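Local coordinates for hypothetical 33.3 KDA protein IN ade3-ser2 intergenic region (Saccharomyces cerevisiae, PDB 1ODF) that probably acts as an ATP-dependent kinase of the GLYK family, its substrate not yet known, and closely resembles bacterial pantothenate kinase in structure, at residues A68-F73 with K105-V110; T125-K130 with G146-L151. All coordinates share one frame; numbering follows the deposited sequence.

Contact 1: A68-F73 with K105-V110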
loop_
_atom_site.group_PDB
_atom_site.type_symbol
_atom_site.label_atom_id
_atom_site.label_comp_id
_atom_site.label_asym_id
_atom_site.label_seq_id
_atom_site.Cartn_x
_atom_site.Cartn_y
_atom_site.Cartn_z
ATOM N N ALA A 68 -3.203 -8.936 -1.644
ATOM C CA ALA A 68 -3.675 -8.304 -0.430
ATOM C C ALA A 68 -3.433 -6.802 -0.457
ATOM O O ALA A 68 -2.488 -6.320 -1.077
ATOM C CB ALA A 68 -2.985 -8.919 0.793
ATOM N N SER A 69 -4.333 -6.071 0.185
ATOM C CA SER A 69 -4.189 -4.632 0.335
ATOM C C SER A 69 -3.647 -4.540 1.752
ATOM O O SER A 69 -4.036 -5.328 2.616
ATOM C CB SER A 69 -5.541 -3.926 0.274
ATOM O OG SER A 69 -5.489 -2.701 0.993
ATOM N N ILE A 70 -2.737 -3.615 2.002
ATOM C CA ILE A 70 -2.214 -3.493 3.353
ATOM C C ILE A 70 -3.363 -3.252 4.344
ATOM O O ILE A 70 -3.285 -3.656 5.504
ATOM C CB ILE A 70 -1.166 -2.342 3.455
ATOM C CG1 ILE A 70 -0.576 -2.289 4.868
ATOM C CG2 ILE A 70 -1.803 -1.013 3.077
ATOM C CD1 ILE A 70 0.243 -3.518 5.250
ATOM N N ASP A 71 -4.444 -2.623 3.890
ATOM C CA ASP A 71 -5.564 -2.356 4.790
ATOM C C ASP A 71 -6.332 -3.610 5.213
ATOM O O ASP A 71 -7.131 -3.572 6.149
ATOM C CB ASP A 71 -6.488 -1.317 4.176
ATOM C CG ASP A 71 -5.871 0.068 4.187
ATOM O OD1 ASP A 71 -6.359 0.947 3.445
ATOM O OD2 ASP A 71 -4.896 0.279 4.947
ATOM N N ASP A 72 -6.069 -4.721 4.534
ATOM C CA ASP A 72 -6.686 -5.986 4.889
ATOM C C ASP A 72 -6.201 -6.328 6.300
ATOM O O ASP A 72 -6.836 -7.107 7.018
ATOM C CB ASP A 72 -6.222 -7.106 3.953
ATOM C CG ASP A 72 -6.845 -7.031 2.577
ATOM O OD1 ASP A 72 -7.743 -6.186 2.364
ATOM O OD2 ASP A 72 -6.438 -7.840 1.711
ATOM N N PHE A 73 -5.065 -5.745 6.683
ATOM C CA PHE A 73 -4.465 -6.001 7.990
ATOM C C PHE A 73 -4.727 -4.945 9.053
ATOM O O PHE A 73 -3.971 -4.844 10.019
ATOM C CB PHE A 73 -2.946 -6.198 7.854
ATOM C CG PHE A 73 -2.553 -7.486 7.194
ATOM C CD1 PHE A 73 -2.618 -7.627 5.811
ATOM C CD2 PHE A 73 -2.132 -8.571 7.960
ATOM C CE1 PHE A 73 -2.267 -8.836 5.196
ATOM C CE2 PHE A 73 -1.780 -9.783 7.358
ATOM C CZ PHE A 73 -1.849 -9.912 5.974
ATOM N N LYS A 105 1.684 -7.840 14.254
ATOM C CA LYS A 105 1.926 -9.186 14.758
ATOM C C LYS A 105 1.336 -10.190 13.789
ATOM O O LYS A 105 1.966 -11.199 13.457
ATOM C CB LYS A 105 1.299 -9.364 16.144
ATOM C CG LYS A 105 2.256 -9.956 17.180
ATOM C CD LYS A 105 3.570 -9.172 17.223
ATOM C CE LYS A 105 4.520 -9.682 18.305
ATOM N NZ LYS A 105 4.020 -9.402 19.687
ATOM N N LEU A 106 0.127 -9.890 13.324
ATOM C CA LEU A 106 -0.570 -10.753 12.390
ATOM C C LEU A 106 0.168 -10.786 11.049
ATOM O O LEU A 106 0.258 -11.830 10.413
ATOM C CB LEU A 106 -2.004 -10.252 12.184
ATOM C CG LEU A 106 -3.068 -11.296 11.815
ATOM C CD1 LEU A 106 -4.362 -10.591 11.428
ATOM C CD2 LEU A 106 -2.590 -12.164 10.665
ATOM N N LEU A 107 0.698 -9.644 10.623
ATOM C CA LEU A 107 1.404 -9.576 9.352
ATOM C C LEU A 107 2.702 -10.374 9.453
ATOM O O LEU A 107 3.092 -11.095 8.524
ATOM C CB LEU A 107 1.705 -8.120 9.003
ATOM C CG LEU A 107 2.329 -7.870 7.632
ATOM C CD1 LEU A 107 1.402 -8.406 6.544
ATOM C CD2 LEU A 107 2.569 -6.379 7.447
ATOM N N GLN A 108 3.364 -10.227 10.594
ATOM C CA GLN A 108 4.601 -10.933 10.874
ATOM C C GLN A 108 4.362 -12.444 10.726
ATOM O O GLN A 108 5.109 -13.138 10.039
ATOM C CB GLN A 108 5.056 -10.596 12.298
ATOM C CG GLN A 108 6.221 -11.419 12.849
ATOM C CD GLN A 108 7.562 -11.011 12.278
ATOM O OE1 GLN A 108 7.834 -11.217 11.093
ATOM N NE2 GLN A 108 8.413 -10.422 13.121
ATOM N N GLU A 109 3.299 -12.939 11.350
ATOM C CA GLU A 109 2.978 -14.362 11.288
ATOM C C GLU A 109 2.745 -14.847 9.865
ATOM O O GLU A 109 3.283 -15.876 9.456
ATOM C CB GLU A 109 1.747 -14.659 12.140
ATOM C CG GLU A 109 1.943 -14.356 13.612
ATOM C CD GLU A 109 0.634 -14.262 14.383
ATOM O OE1 GLU A 109 0.681 -13.869 15.571
ATOM O OE2 GLU A 109 -0.435 -14.578 13.809
ATOM N N VAL A 110 1.931 -14.109 9.117
ATOM C CA VAL A 110 1.632 -14.468 7.737
ATOM C C VAL A 110 2.924 -14.574 6.910
ATOM O O VAL A 110 3.127 -15.546 6.177
ATOM C CB VAL A 110 0.662 -13.431 7.115
ATOM C CG1 VAL A 110 0.616 -13.576 5.603
ATOM C CG2 VAL A 110 -0.738 -13.628 7.703
#
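A buried apolar cluster, built where the edge strand 65-69 of the P-loop kinase core runs out into a 3-10 turn, seats Phe73 against Leu107 of helix 104-114. Methyl CD1 of Leu107 sits over the middle of one ring face in a CH-pi contact, 3.6 Å from the centroid of the Phe73 ring and 14° off its normal. Leu107 reaches it because its CG stands anti to the backbone N (chi1 -174°), which carries the branched end off the helix over the ring, the two side chains crossing at about a right angle. Val110, nearly one helical turn on, brings CG2 to the ring edge, in plane, 4.0 Å from Phe73 CE2. Leu106 CD2 comes obliquely to Phe73 CE2, at 4.2 Å. The other branch of Leu107 turns to the 3-10 turn, where its CD2 meets Ile70 CD1 at 4.3 Å. No hydrogen bond crosses between 68-73 and 105-110; the turn is instead shaped from within, by an ST turn in which Asp71 N donates to Ser69 OG (3.1 Å) and by a hydrogen bond from Ser69 N to Asp72 OD2, the donor standing above the carboxylate plane. With an alanine in place of Phe73, Leu107 CD1 is likely to lose the flat surface it rests on, and a gap would probably open between turn and helix. Ala68 continues the central sheet by backbone bonds to strand 155-160, Leu107 also packs on Leu195 of helix 182-195, and Pro129 of strand 125-132 touches both Phe73 and Leu106.

Contact 2: T125-K130 with G146-L151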
loop_
_atom_site.group_PDB
_atom_site.type_symbol
_atom_site.label_atom_id
_atom_site.label_comp_id
_atom_site.label_asym_id
_atom_site.label_seq_id
_atom_site.Cartn_x
_atom_site.Cartn_y
_atom_site.Cartn_z
ATOM N N THR A 125 -2.445 -24.175 3.057
ATOM C CA THR A 125 -2.914 -22.815 2.839
ATOM C C THR A 125 -2.534 -21.938 4.021
ATOM O O THR A 125 -2.329 -22.430 5.130
ATOM C CB THR A 125 -4.443 -22.753 2.697
ATOM O OG1 THR A 125 -5.055 -23.066 3.956
ATOM C CG2 THR A 125 -4.922 -23.737 1.641
ATOM N N VAL A 126 -2.425 -20.639 3.764
ATOM C CA VAL A 126 -2.119 -19.660 4.800
ATOM C C VAL A 126 -3.334 -18.750 4.805
ATOM O O VAL A 126 -3.886 -18.443 3.748
ATOM C CB VAL A 126 -0.850 -18.822 4.475
ATOM C CG1 VAL A 126 -1.003 -18.112 3.130
ATOM C CG2 VAL A 126 -0.606 -17.808 5.580
ATOM N N VAL A 127 -3.766 -18.337 5.985
ATOM C CA VAL A 127 -4.929 -17.476 6.070
ATOM C C VAL A 127 -4.567 -16.014 6.269
ATOM O O VAL A 127 -3.797 -15.664 7.165
ATOM C CB VAL A 127 -5.873 -17.925 7.208
ATOM C CG1 VAL A 127 -7.018 -16.935 7.361
ATOM C CG2 VAL A 127 -6.431 -19.309 6.897
ATOM N N LEU A 128 -5.123 -15.166 5.411
ATOM C CA LEU A 128 -4.905 -13.727 5.491
ATOM C C LEU A 128 -6.227 -13.066 5.874
ATOM O O LEU A 128 -7.302 -13.527 5.487
ATOM C CB LEU A 128 -4.407 -13.174 4.155
ATOM C CG LEU A 128 -2.902 -13.343 3.904
ATOM C CD1 LEU A 128 -2.577 -14.803 3.592
ATOM C CD2 LEU A 128 -2.489 -12.437 2.757
ATOM N N PRO A 129 -6.163 -11.977 6.654
ATOM C CA PRO A 129 -7.379 -11.284 7.077
ATOM C C PRO A 129 -8.064 -10.460 5.999
ATOM O O PRO A 129 -7.482 -10.133 4.961
ATOM C CB PRO A 129 -6.889 -10.410 8.221
ATOM C CG PRO A 129 -5.529 -10.017 7.754
ATOM C CD PRO A 129 -4.969 -11.332 7.227
ATOM N N LYS A 130 -9.322 -10.145 6.267
ATOM C CA LYS A 130 -10.137 -9.316 5.396
ATOM C C LYS A 130 -10.795 -8.306 6.324
ATOM O O LYS A 130 -11.089 -8.608 7.482
ATOM C CB LYS A 130 -11.173 -10.157 4.651
ATOM C CG LYS A 130 -10.612 -10.807 3.388
ATOM C CD LYS A 130 -10.004 -9.754 2.447
ATOM C CE LYS A 130 -9.374 -10.390 1.206
ATOM N NZ LYS A 130 -8.627 -9.405 0.349
ATOM N N GLY A 146 -11.293 -14.524 6.738
ATOM C CA GLY A 146 -10.466 -13.869 5.744
ATOM C C GLY A 146 -10.385 -14.633 4.438
ATOM O O GLY A 146 -11.396 -15.085 3.907
ATOM N N GLN A 147 -9.171 -14.780 3.919
ATOM C CA GLN A 147 -8.952 -15.484 2.662
ATOM C C GLN A 147 -7.871 -16.534 2.864
ATOM O O GLN A 147 -7.060 -16.433 3.785
ATOM C CB GLN A 147 -8.487 -14.503 1.584
ATOM C CG GLN A 147 -7.062 -13.984 1.828
ATOM C CD GLN A 147 -6.416 -13.363 0.593
ATOM O OE1 GLN A 147 -6.421 -13.954 -0.496
ATOM N NE2 GLN A 147 -5.840 -12.175 0.762
ATOM N N LYS A 148 -7.855 -17.540 2.000
ATOM C CA LYS A 148 -6.845 -18.588 2.082
ATOM C C LYS A 148 -6.038 -18.671 0.793
ATOM O O LYS A 148 -6.591 -18.671 -0.303
ATOM C CB LYS A 148 -7.485 -19.947 2.389
ATOM C CG LYS A 148 -7.635 -20.214 3.876
ATOM C CD LYS A 148 -7.935 -21.682 4.180
ATOM C CE LYS A 148 -9.357 -22.073 3.808
ATOM N NZ LYS A 148 -9.689 -23.436 4.315
ATOM N N ILE A 149 -4.721 -18.734 0.932
ATOM C CA ILE A 149 -3.849 -18.816 -0.229
ATOM C C ILE A 149 -3.062 -20.122 -0.201
ATOM O O ILE A 149 -2.587 -20.538 0.855
ATOM C CB ILE A 149 -2.877 -17.609 -0.266
ATOM C CG1 ILE A 149 -3.689 -16.304 -0.289
ATOM C CG2 ILE A 149 -1.973 -17.697 -1.498
ATOM C CD1 ILE A 149 -2.854 -15.042 -0.229
ATOM N N LYS A 150 -2.932 -20.765 -1.361
ATOM C CA LYS A 150 -2.205 -22.031 -1.457
ATOM C C LYS A 150 -0.699 -21.873 -1.270
ATOM O O LYS A 150 -0.075 -21.011 -1.886
ATOM C CB LYS A 150 -2.458 -22.701 -2.814
ATOM C CG LYS A 150 -3.914 -23.041 -3.105
ATOM C CD LYS A 150 -4.064 -23.697 -4.478
ATOM C CE LYS A 150 -5.531 -23.899 -4.855
ATOM N NZ LYS A 150 -6.250 -22.603 -5.040
ATOM N N LEU A 151 -0.124 -22.712 -0.414
ATOM C CA LEU A 151 1.309 -22.701 -0.163
ATOM C C LEU A 151 1.969 -23.823 -0.968
ATOM O O LEU A 151 1.383 -24.884 -1.179
ATOM C CB LEU A 151 1.599 -22.907 1.325
ATOM C CG LEU A 151 1.335 -21.751 2.297
ATOM C CD1 LEU A 151 2.273 -20.587 2.003
ATOM C CD2 LEU A 151 -0.100 -21.312 2.169
HETATM O O HOH W 1 -5.778 -10.298 2.738
#
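The side-chain amide nitrogen of Gln147, NE2, is gripped twice: it donates to a water 2.7 Å away and to the backbone oxygen of Tyr67. That water in turn donates a hydrogen bond to Pro129 O (2.8 Å), tying Gln147 to the chain just beyond its strand partner. Gln147 CG lies between the backbone N and the carbonyl carbon (chi1 70°), and the chain then extends alongside Leu128, with Gln147 CG 3.6 Å from Leu128 CB. The main chains of the same pair exchange two hydrogen bonds, Gln147 N to Leu128 O at 2.7 Å and Leu128 N to Gln147 O at 2.8 Å. Farther along, Ile149 N donates to Val126 O at 3.0 Å. Val126, Leu128, Gln147 and Ile149 share one face of the sheet, where the buried Leu128 brings CD1 to within 3.8 Å of Ile149 CD1. On the other face the aliphatic chain of Lys148 crosses Thr125 and Val127, its CG packed tightly on Val127 CG2 (3.4 Å). Gly146 CA makes a CA-H...O contact with Leu128 O. Lys130 bends at chi2, its CB and CG packing on Gly146 CA, and sends its ammonium to a salt bridge with Asp72. Together 125-128 and 147-150 form a twisted antiparallel pair, two of the three strands of a small antiparallel sheet, separate from the mixed central sheet, that packs on helix 104-114 and, through Leu128 and Ile149, on Phe156 of strand 155-160.

How the contacts relate
From the N terminus the chain passes the predicted ATP-binding loop and reaches strand 65-69. Contact 1 closes the excursion from its end to helix 104-114, across an intervening segment that includes helix 77-86. The chain then runs from that helix into strand 125-132, turns through 135-138 and 141-142, and returns as 147-150 to close contact 2. The two closures therefore follow in series, neither enclosing nor crossing the other, yet they meet in space: besides the salt bridge and the proline packing, Val110 CG2 lies 3.7 Å from Val127 O. Together they bind the small antiparallel sheet to the edge of the central one.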